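Local coordinates for oligopeptide-binding protein AppA (PDB 1XOC) that captures oligopeptides outside the cell membrane for import by the App ABC transporter of Bacillus subtilis, at residues K281-R293 with I477-P489. Numbering follows the deposited sequence.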
loop_
_atom_site.group_PDB
_atom_site.type_symbol
_atom_site.label_atom_id
_atom_site.label_comp_id
_atom_site.label_asym_id
_atom_site.label_seq_id
_atom_site.Cartn_x
_atom_site.Cartn_y
_atom_site.Cartn_z
ATOM N N LYS A 281 8.352 20.362 14.610
ATOM C CA LYS A 281 7.134 19.696 15.065
ATOM C C LYS A 281 5.980 20.677 15.271
ATOM O O LYS A 281 4.841 20.371 14.932
ATOM C CB LYS A 281 7.396 18.973 16.385
ATOM C CG LYS A 281 6.167 18.338 17.007
ATOM C CD LYS A 281 6.502 17.597 18.298
ATOM C CE LYS A 281 6.369 18.488 19.506
ATOM N NZ LYS A 281 6.687 17.766 20.764
ATOM N N LYS A 282 6.267 21.841 15.858
ATOM C CA LYS A 282 5.198 22.799 16.162
ATOM C C LYS A 282 4.535 23.339 14.892
ATOM O O LYS A 282 3.317 23.556 14.865
ATOM C CB LYS A 282 5.698 23.940 17.051
ATOM C CG LYS A 282 4.567 24.567 17.830
ATOM C CD LYS A 282 5.052 25.376 19.010
ATOM C CE LYS A 282 5.174 26.804 18.628
ATOM N NZ LYS A 282 3.863 27.231 18.123
ATOM N N VAL A 283 5.329 23.515 13.837
ATOM C CA VAL A 283 4.795 23.916 12.531
ATOM C C VAL A 283 3.874 22.824 11.967
ATOM O O VAL A 283 2.763 23.125 11.532
ATOM C CB VAL A 283 5.932 24.291 11.535
ATOM C CG1 VAL A 283 5.429 24.390 10.076
ATOM C CG2 VAL A 283 6.581 25.606 11.978
ATOM N N ARG A 284 4.328 21.570 11.979
ATOM C CA ARG A 284 3.490 20.460 11.516
ATOM C C ARG A 284 2.183 20.362 12.300
ATOM O O ARG A 284 1.119 20.180 11.715
ATOM C CB ARG A 284 4.232 19.130 11.555
ATOM C CG ARG A 284 5.412 19.083 10.622
ATOM C CD ARG A 284 5.920 17.685 10.435
ATOM N NE ARG A 284 6.241 17.030 11.712
ATOM C CZ ARG A 284 7.423 17.086 12.321
ATOM N NH1 ARG A 284 8.426 17.782 11.801
ATOM N NH2 ARG A 284 7.599 16.468 13.477
ATOM N N GLN A 285 2.254 20.537 13.617
ATOM C CA GLN A 285 1.048 20.565 14.445
ATOM C C GLN A 285 0.118 21.720 14.058
ATOM O O GLN A 285 -1.102 21.578 14.064
ATOM C CB GLN A 285 1.414 20.682 15.923
ATOM C CG GLN A 285 2.110 19.460 16.518
ATOM C CD GLN A 285 2.529 19.671 17.955
ATOM O OE1 GLN A 285 2.760 18.710 18.679
ATOM N NE2 GLN A 285 2.642 20.934 18.375
ATOM N N ALA A 286 0.711 22.864 13.742
ATOM C CA ALA A 286 -0.041 24.042 13.306
ATOM C C ALA A 286 -0.763 23.796 11.980
ATOM O O ALA A 286 -1.905 24.233 11.796
ATOM C CB ALA A 286 0.882 25.228 13.183
ATOM N N LEU A 287 -0.102 23.116 11.050
ATOM C CA LEU A 287 -0.698 22.825 9.747
ATOM C C LEU A 287 -1.922 21.939 9.907
ATOM O O LEU A 287 -2.966 22.179 9.302
ATOM C CB LEU A 287 0.319 22.167 8.821
ATOM C CG LEU A 287 1.508 23.011 8.374
ATOM C CD1 LEU A 287 2.641 22.164 7.823
ATOM C CD2 LEU A 287 1.082 24.010 7.336
ATOM N N THR A 288 -1.821 20.931 10.756
ATOM C CA THR A 288 -2.976 20.106 11.028
ATOM C C THR A 288 -4.098 20.935 11.652
ATOM O O THR A 288 -5.270 20.822 11.272
ATOM C CB THR A 288 -2.592 18.944 11.963
ATOM O OG1 THR A 288 -1.637 18.109 11.288
ATOM C CG2 THR A 288 -3.825 18.127 12.356
ATOM N N THR A 289 -3.732 21.784 12.602
ATOM C CA THR A 289 -4.715 22.592 13.327
ATOM C C THR A 289 -5.416 23.575 12.394
ATOM O O THR A 289 -6.546 23.985 12.651
ATOM C CB THR A 289 -4.023 23.359 14.481
ATOM O OG1 THR A 289 -3.371 22.419 15.327
ATOM C CG2 THR A 289 -5.010 24.155 15.323
ATOM N N ALA A 290 -4.737 23.955 11.314
ATOM C CA ALA A 290 -5.292 24.903 10.336
ATOM C C ALA A 290 -6.276 24.257 9.362
ATOM O O ALA A 290 -6.944 24.967 8.607
ATOM C CB ALA A 290 -4.174 25.535 9.542
ATOM N N LEU A 291 -6.327 22.929 9.352
ATOM C CA LEU A 291 -7.138 22.204 8.382
ATOM C C LEU A 291 -8.424 21.662 8.992
ATOM O O LEU A 291 -8.413 20.931 9.988
ATOM C CB LEU A 291 -6.338 21.091 7.728
ATOM C CG LEU A 291 -5.108 21.537 6.934
ATOM C CD1 LEU A 291 -4.211 20.362 6.573
ATOM C CD2 LEU A 291 -5.527 22.354 5.692
ATOM N N ASP A 292 -9.535 22.022 8.363
ATOM C CA ASP A 292 -10.854 21.619 8.804
ATOM C C ASP A 292 -11.129 20.242 8.218
ATOM O O ASP A 292 -11.812 20.099 7.197
ATOM C CB ASP A 292 -11.899 22.638 8.347
ATOM C CG ASP A 292 -13.270 22.393 8.964
ATOM O OD1 ASP A 292 -14.122 23.307 8.865
ATOM O OD2 ASP A 292 -13.492 21.285 9.525
ATOM N N ARG A 293 -10.572 19.222 8.853
ATOM C CA ARG A 293 -10.649 17.866 8.311
ATOM C C ARG A 293 -12.082 17.305 8.265
ATOM O O ARG A 293 -12.432 16.539 7.375
ATOM C CB ARG A 293 -9.685 16.938 9.057
ATOM C CG ARG A 293 -8.215 17.194 8.706
ATOM C CD ARG A 293 -7.281 16.313 9.477
ATOM N NE ARG A 293 -7.277 16.730 10.855
ATOM C CZ ARG A 293 -7.009 15.950 11.897
ATOM N NH1 ARG A 293 -6.718 14.658 11.765
ATOM N NH2 ARG A 293 -7.045 16.495 13.098
ATOM N N ILE A 477 3.766 9.280 17.654
ATOM C CA ILE A 477 3.508 9.623 16.249
ATOM C C ILE A 477 2.441 10.713 16.152
ATOM O O ILE A 477 2.588 11.687 15.409
ATOM C CB ILE A 477 3.130 8.370 15.428
ATOM C CG1 ILE A 477 4.332 7.434 15.387
ATOM C CG2 ILE A 477 2.698 8.745 13.994
ATOM C CD1 ILE A 477 4.041 6.045 14.936
ATOM N N ALA A 478 1.363 10.560 16.907
ATOM C CA ALA A 478 0.322 11.590 16.948
ATOM C C ALA A 478 0.870 12.944 17.398
ATOM O O ALA A 478 0.637 13.955 16.751
ATOM C CB ALA A 478 -0.824 11.154 17.834
ATOM N N GLU A 479 1.622 12.971 18.488
ATOM C CA GLU A 479 2.205 14.230 18.963
ATOM C C GLU A 479 3.094 14.878 17.894
ATOM O O GLU A 479 3.065 16.089 17.701
ATOM C CB GLU A 479 2.999 14.006 20.260
ATOM C CG GLU A 479 3.904 15.187 20.688
ATOM C CD GLU A 479 3.146 16.453 21.124
ATOM O OE1 GLU A 479 1.897 16.410 21.224
ATOM O OE2 GLU A 479 3.810 17.493 21.387
ATOM N N ASP A 480 3.894 14.068 17.208
ATOM C CA ASP A 480 4.887 14.590 16.266
ATOM C C ASP A 480 4.322 15.009 14.905
ATOM O O ASP A 480 4.938 15.802 14.198
ATOM C CB ASP A 480 6.014 13.556 16.080
ATOM C CG ASP A 480 6.833 13.353 17.345
ATOM O OD1 ASP A 480 6.738 14.188 18.279
ATOM O OD2 ASP A 480 7.594 12.362 17.405
ATOM N N GLN A 481 3.144 14.508 14.545
ATOM C CA GLN A 481 2.498 14.855 13.291
ATOM C C GLN A 481 3.470 14.775 12.104
ATOM O O GLN A 481 3.598 15.737 11.344
ATOM C CB GLN A 481 1.865 16.246 13.355
ATOM C CG GLN A 481 0.684 16.346 14.325
ATOM C CD GLN A 481 -0.542 15.599 13.836
ATOM O OE1 GLN A 481 -1.206 16.051 12.894
ATOM N NE2 GLN A 481 -0.873 14.482 14.487
ATOM N N PRO A 482 4.113 13.606 11.899
ATOM C CA PRO A 482 4.934 13.490 10.698
ATOM C C PRO A 482 4.054 13.573 9.439
ATOM O O PRO A 482 4.517 13.992 8.364
ATOM C CB PRO A 482 5.565 12.117 10.848
ATOM C CG PRO A 482 4.607 11.345 11.737
ATOM C CD PRO A 482 4.092 12.358 12.689
ATOM N N TYR A 483 2.797 13.164 9.602
ATOM C CA TYR A 483 1.738 13.358 8.629
ATOM C C TYR A 483 0.614 14.153 9.291
ATOM O O TYR A 483 0.474 14.128 10.517
ATOM C CB TYR A 483 1.074 12.031 8.229
ATOM C CG TYR A 483 1.903 10.911 7.624
ATOM C CD1 TYR A 483 3.144 11.111 7.050
ATOM C CD2 TYR A 483 1.397 9.608 7.613
ATOM C CE1 TYR A 483 3.847 10.060 6.460
ATOM C CE2 TYR A 483 2.099 8.545 7.023
ATOM C CZ TYR A 483 3.303 8.768 6.449
ATOM O OH TYR A 483 3.973 7.697 5.891
ATOM N N THR A 484 -0.196 14.812 8.457
ATOM C CA THR A 484 -1.559 15.149 8.808
ATOM C C THR A 484 -2.421 13.976 8.368
ATOM O O THR A 484 -2.560 13.692 7.176
ATOM C CB THR A 484 -2.032 16.475 8.156
ATOM O OG1 THR A 484 -1.247 17.533 8.685
ATOM C CG2 THR A 484 -3.430 16.752 8.442
ATOM N N PHE A 485 -3.002 13.285 9.328
ATOM C CA PHE A 485 -3.849 12.164 9.014
ATOM C C PHE A 485 -5.178 12.722 8.549
ATOM O O PHE A 485 -5.719 13.616 9.185
ATOM C CB PHE A 485 -3.984 11.250 10.246
ATOM C CG PHE A 485 -2.681 10.637 10.656
ATOM C CD1 PHE A 485 -1.901 11.235 11.651
ATOM C CD2 PHE A 485 -2.197 9.515 10.014
ATOM C CE1 PHE A 485 -0.659 10.702 11.999
ATOM C CE2 PHE A 485 -0.974 8.983 10.356
ATOM C CZ PHE A 485 -0.205 9.570 11.354
ATOM N N LEU A 486 -5.711 12.228 7.426
ATOM C CA LEU A 486 -6.925 12.801 6.850
ATOM C C LEU A 486 -8.163 11.950 7.114
ATOM O O LEU A 486 -9.068 12.400 7.799
ATOM C CB LEU A 486 -6.739 13.121 5.350
ATOM C CG LEU A 486 -5.752 14.251 4.958
ATOM C CD1 LEU A 486 -5.638 14.283 3.439
ATOM C CD2 LEU A 486 -6.128 15.606 5.536
ATOM N N TYR A 487 -8.228 10.739 6.573
ATOM C CA TYR A 487 -9.391 9.891 6.785
ATOM C C TYR A 487 -9.137 8.406 6.548
ATOM O O TYR A 487 -8.164 8.024 5.929
ATOM C CB TYR A 487 -10.582 10.343 5.945
ATOM C CG TYR A 487 -10.276 10.439 4.479
ATOM C CD1 TYR A 487 -9.698 11.571 3.968
ATOM C CD2 TYR A 487 -10.563 9.403 3.610
ATOM C CE1 TYR A 487 -9.399 11.678 2.659
ATOM C CE2 TYR A 487 -10.265 9.513 2.264
ATOM C CZ TYR A 487 -9.680 10.662 1.806
ATOM O OH TYR A 487 -9.361 10.831 0.481
ATOM N N TYR A 488 -10.048 7.588 7.057
ATOM C CA TYR A 488 -10.101 6.158 6.733
ATOM C C TYR A 488 -11.132 5.930 5.637
ATOM O O TYR A 488 -12.325 6.150 5.857
ATOM C CB TYR A 488 -10.504 5.358 7.977
ATOM C CG TYR A 488 -9.596 5.601 9.154
ATOM C CD1 TYR A 488 -8.248 5.302 9.092
ATOM C CD2 TYR A 488 -10.101 6.080 10.359
ATOM C CE1 TYR A 488 -7.402 5.536 10.176
ATOM C CE2 TYR A 488 -9.271 6.305 11.455
ATOM C CZ TYR A 488 -7.925 6.031 11.356
ATOM O OH TYR A 488 -7.109 6.273 12.450
ATOM N N PRO A 489 -10.688 5.555 4.433
ATOM C CA PRO A 489 -11.636 5.466 3.338
ATOM C C PRO A 489 -12.434 4.192 3.286
ATOM O O PRO A 489 -11.989 3.156 3.802
ATOM C CB PRO A 489 -10.735 5.459 2.130
ATOM C CG PRO A 489 -9.497 4.862 2.581
ATOM C CD PRO A 489 -9.316 5.280 3.979
HETATM O O HOH W 1 8.186 15.225 20.033
#
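A buried, largely polar helix-to-turn contact joins R284 and T288 of helix 281-289 to the link between helix 463-480 and strand 483-496. R284 meets the D480 and Q481 carbonyls where helix 463-480 gives out: NE and NH2 both reach D480 O (NH2 at 2.8 Å), close to the guanidinium plane, while NE also makes a bent bond (N-H...O 130°) to Q481 O at 3.0 Å, from above its carbonyl plane. NH1 turns to F278 O. With R284 cut back to an alanine, these buried carbonyls would probably lose their donors and a gap would open beside the turn. Q481 has positive phi (47°), and its chain, bent at chi2 (-70°), folds back so that NE2 bonds A478 O while OE1 accepts from T288 OG1 at 2.6 Å in the amide carbonyl plane. In the periplasmic-binding-protein fold of this family 5 protein, strand 483-496 belongs to a mixed sheet, where Y487 packs on the bound peptide's backbone. T484 OG1 donates to T288 OG1 (2.7 Å), extending the hydrogen-bond chain to Q481, and accepts from W271 NE1. R293 NH1 bonds F485 O at 3.0 Å. K281 NZ salt-bridges E479 OE2 (3.0 Å), which uses its anti lone pair, and a water links NZ to D480 OD1; Y445 and N447 hold D480 OD2.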